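Local coordinates for putative type VI secretion protein (Escherichia coli, PDB 4HH5) that is the N-terminal domain of a ClpV-type type VI secretion protein of the ClpA/ClpB family, which probably binds and hydrolyses ATP through its other domains, at residues H42-L47 with G53-L58. Numbering follows the deposited sequence.
Sequences HWLLKL and GDLTVL
Leu55 reaches from the first turn of helix 54-61 with one methyl, CD1, which touches the Leu44 CD2 methyl and lies alongside Leu47, both on helix 40-50. Its CD1 is 3.8 Å from Leu44 CD2, and the two side chains cross at about a right angle, a methyl-to-methyl touch rather than a lengthwise overlap. The same Leu55 CD1 stands 4.1 Å from Leu47 CB and only slightly farther from Leu47 CD1, so on Leu47 it meets both the base of the side chain and one of its methyls. In Leu55, CG lies anti to the carbonyl carbon (chi1 -73°) and CD1 continues the extended chain (chi2 175°), which carries that methyl across the gap. Only 108 Å² is buried in all, summed over both segments, and no hydrogen bond crosses, which marks a light, purely apolar contact.

The segments belong to two consecutive helices, 40-50 and 54-61, joined by a short linker within the Clp N-terminal (Clp R) domain, a mainly helical module of ClpA/ClpB proteins. Gly53 is the N-cap residue of helix 54-61, and Leu47 CA and Gly53 CA, 7.4 Å apart, are the nearest pair of CA atoms across the two segments. Behind it the new helix is already regular: Val57 N donates to Gly53 O at 3.2 Å.

All three leucines are buried, and other parts of the domain complete their surroundings. Leu44 also packs on Leu134 and Leu137 from a loop, while Leu47 rests on Ala22 of helix 17-32 and Leu118 of helix 115-124. Within its own helix, Leu47 CD1 lies over a face of the Trp43 indole, near its rim, at a height of 4.1 Å from the ring plane. The start of helix 54-61 is tied down separately by Asp54, whose carboxylate pairs with Arg114 in a salt bridge and accepts from Val116 N.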
loop_
_atom_site.group_PDB
_atom_site.type_symbol
_atom_site.label_atom_id
_atom_site.label_comp_id
_atom_site.label_asym_id
_atom_site.label_seq_id
_atom_site.Cartn_x
_atom_site.Cartn_y
_atom_site.Cartn_z
ATOM N N HIS A 42 -4.426 -2.065 -6.807
ATOM C CA HIS A 42 -5.612 -1.221 -6.569
ATOM C C HIS A 42 -5.320 -0.254 -5.411
ATOM O O HIS A 42 -5.654 0.934 -5.494
ATOM C CB HIS A 42 -6.851 -2.059 -6.214
ATOM C CG HIS A 42 -7.466 -2.799 -7.366
ATOM N ND1 HIS A 42 -7.371 -4.177 -7.472
ATOM C CD2 HIS A 42 -8.214 -2.332 -8.392
ATOM C CE1 HIS A 42 -8.031 -4.500 -8.575
ATOM N NE2 HIS A 42 -8.563 -3.429 -9.158
ATOM N N TRP A 43 -4.688 -0.772 -4.346
ATOM C CA TRP A 43 -4.312 -0.008 -3.161
ATOM C C TRP A 43 -3.269 1.057 -3.487
ATOM O O TRP A 43 -3.448 2.205 -3.094
ATOM C CB TRP A 43 -3.800 -0.946 -2.069
ATOM C CG TRP A 43 -3.892 -0.405 -0.669
ATOM C CD1 TRP A 43 -4.428 0.789 -0.271
ATOM C CD2 TRP A 43 -3.449 -1.064 0.523
ATOM N NE1 TRP A 43 -4.333 0.915 1.096
ATOM C CE2 TRP A 43 -3.751 -0.218 1.609
ATOM C CE3 TRP A 43 -2.848 -2.307 0.780
ATOM C CZ2 TRP A 43 -3.485 -0.577 2.932
ATOM C CZ3 TRP A 43 -2.590 -2.666 2.093
ATOM C CH2 TRP A 43 -2.908 -1.805 3.151
ATOM N N LEU A 44 -2.187 0.690 -4.210
ATOM C CA LEU A 44 -1.118 1.635 -4.587
ATOM C C LEU A 44 -1.649 2.779 -5.446
ATOM O O LEU A 44 -1.258 3.926 -5.235
ATOM C CB LEU A 44 0.068 0.932 -5.286
ATOM C CG LEU A 44 0.928 0.011 -4.401
ATOM C CD1 LEU A 44 1.712 -0.972 -5.246
ATOM C CD2 LEU A 44 1.872 0.800 -3.497
ATOM N N LEU A 45 -2.577 2.474 -6.372
ATOM C CA LEU A 45 -3.209 3.472 -7.231
ATOM C C LEU A 45 -3.888 4.529 -6.348
ATOM O O LEU A 45 -3.662 5.719 -6.540
ATOM C CB LEU A 45 -4.235 2.783 -8.149
ATOM C CG LEU A 45 -4.933 3.642 -9.210
ATOM C CD1 LEU A 45 -5.110 2.872 -10.473
ATOM C CD2 LEU A 45 -6.315 4.086 -8.743
ATOM N N LYS A 46 -4.702 4.083 -5.374
ATOM C CA LYS A 46 -5.428 4.967 -4.469
ATOM C C LYS A 46 -4.531 5.688 -3.493
ATOM O O LYS A 46 -4.815 6.845 -3.177
ATOM C CB LYS A 46 -6.585 4.250 -3.776
ATOM C CG LYS A 46 -7.748 3.969 -4.729
ATOM C CD LYS A 46 -8.572 5.231 -4.994
ATOM C CE LYS A 46 -9.443 5.098 -6.215
ATOM N NZ LYS A 46 -10.128 6.375 -6.532
ATOM N N LEU A 47 -3.417 5.054 -3.071
ATOM C CA LEU A 47 -2.445 5.725 -2.208
ATOM C C LEU A 47 -1.815 6.908 -2.967
ATOM O O LEU A 47 -1.796 8.029 -2.454
ATOM C CB LEU A 47 -1.359 4.758 -1.709
ATOM C CG LEU A 47 -1.761 3.788 -0.581
ATOM C CD1 LEU A 47 -0.774 2.615 -0.509
ATOM C CD2 LEU A 47 -1.802 4.500 0.780
ATOM N N GLY A 53 1.251 11.172 0.987
ATOM C CA GLY A 53 1.822 10.213 1.929
ATOM C C GLY A 53 3.286 9.886 1.742
ATOM O O GLY A 53 3.998 10.573 0.996
ATOM N N ASP A 54 3.746 8.814 2.428
ATOM C CA ASP A 54 5.144 8.393 2.381
ATOM C C ASP A 54 5.654 8.118 0.975
ATOM O O ASP A 54 6.761 8.536 0.661
ATOM C CB ASP A 54 5.436 7.217 3.339
ATOM C CG ASP A 54 5.031 7.438 4.795
ATOM O OD1 ASP A 54 4.967 8.607 5.227
ATOM O OD2 ASP A 54 4.865 6.445 5.519
ATOM N N LEU A 55 4.842 7.458 0.123
ATOM C CA LEU A 55 5.210 7.127 -1.259
ATOM C C LEU A 55 5.544 8.361 -2.091
ATOM O O LEU A 55 6.562 8.366 -2.791
ATOM C CB LEU A 55 4.096 6.328 -1.956
ATOM C CG LEU A 55 3.887 4.876 -1.544
ATOM C CD1 LEU A 55 2.673 4.303 -2.263
ATOM C CD2 LEU A 55 5.108 4.008 -1.882
ATOM N N THR A 56 4.675 9.393 -2.025
ATOM C CA THR A 56 4.844 10.665 -2.745
ATOM C C THR A 56 6.101 11.401 -2.281
ATOM O O THR A 56 6.846 11.914 -3.120
ATOM C CB THR A 56 3.570 11.530 -2.623
ATOM O OG1 THR A 56 2.489 10.807 -3.211
ATOM C CG2 THR A 56 3.713 12.903 -3.297
ATOM N N VAL A 57 6.344 11.435 -0.963
ATOM C CA VAL A 57 7.534 12.074 -0.363
ATOM C C VAL A 57 8.823 11.412 -0.903
ATOM O O VAL A 57 9.766 12.110 -1.295
ATOM C CB VAL A 57 7.455 12.074 1.191
ATOM C CG1 VAL A 57 8.787 12.478 1.833
ATOM C CG2 VAL A 57 6.328 12.989 1.674
ATOM N N LEU A 58 8.846 10.077 -0.937
ATOM C CA LEU A 58 9.985 9.303 -1.435
ATOM C C LEU A 58 10.195 9.509 -2.935
ATOM O O LEU A 58 11.331 9.745 -3.360
ATOM C CB LEU A 58 9.846 7.818 -1.065
ATOM C CG LEU A 58 9.888 7.515 0.442
ATOM C CD1 LEU A 58 9.410 6.107 0.729
ATOM C CD2 LEU A 58 11.263 7.745 1.032
#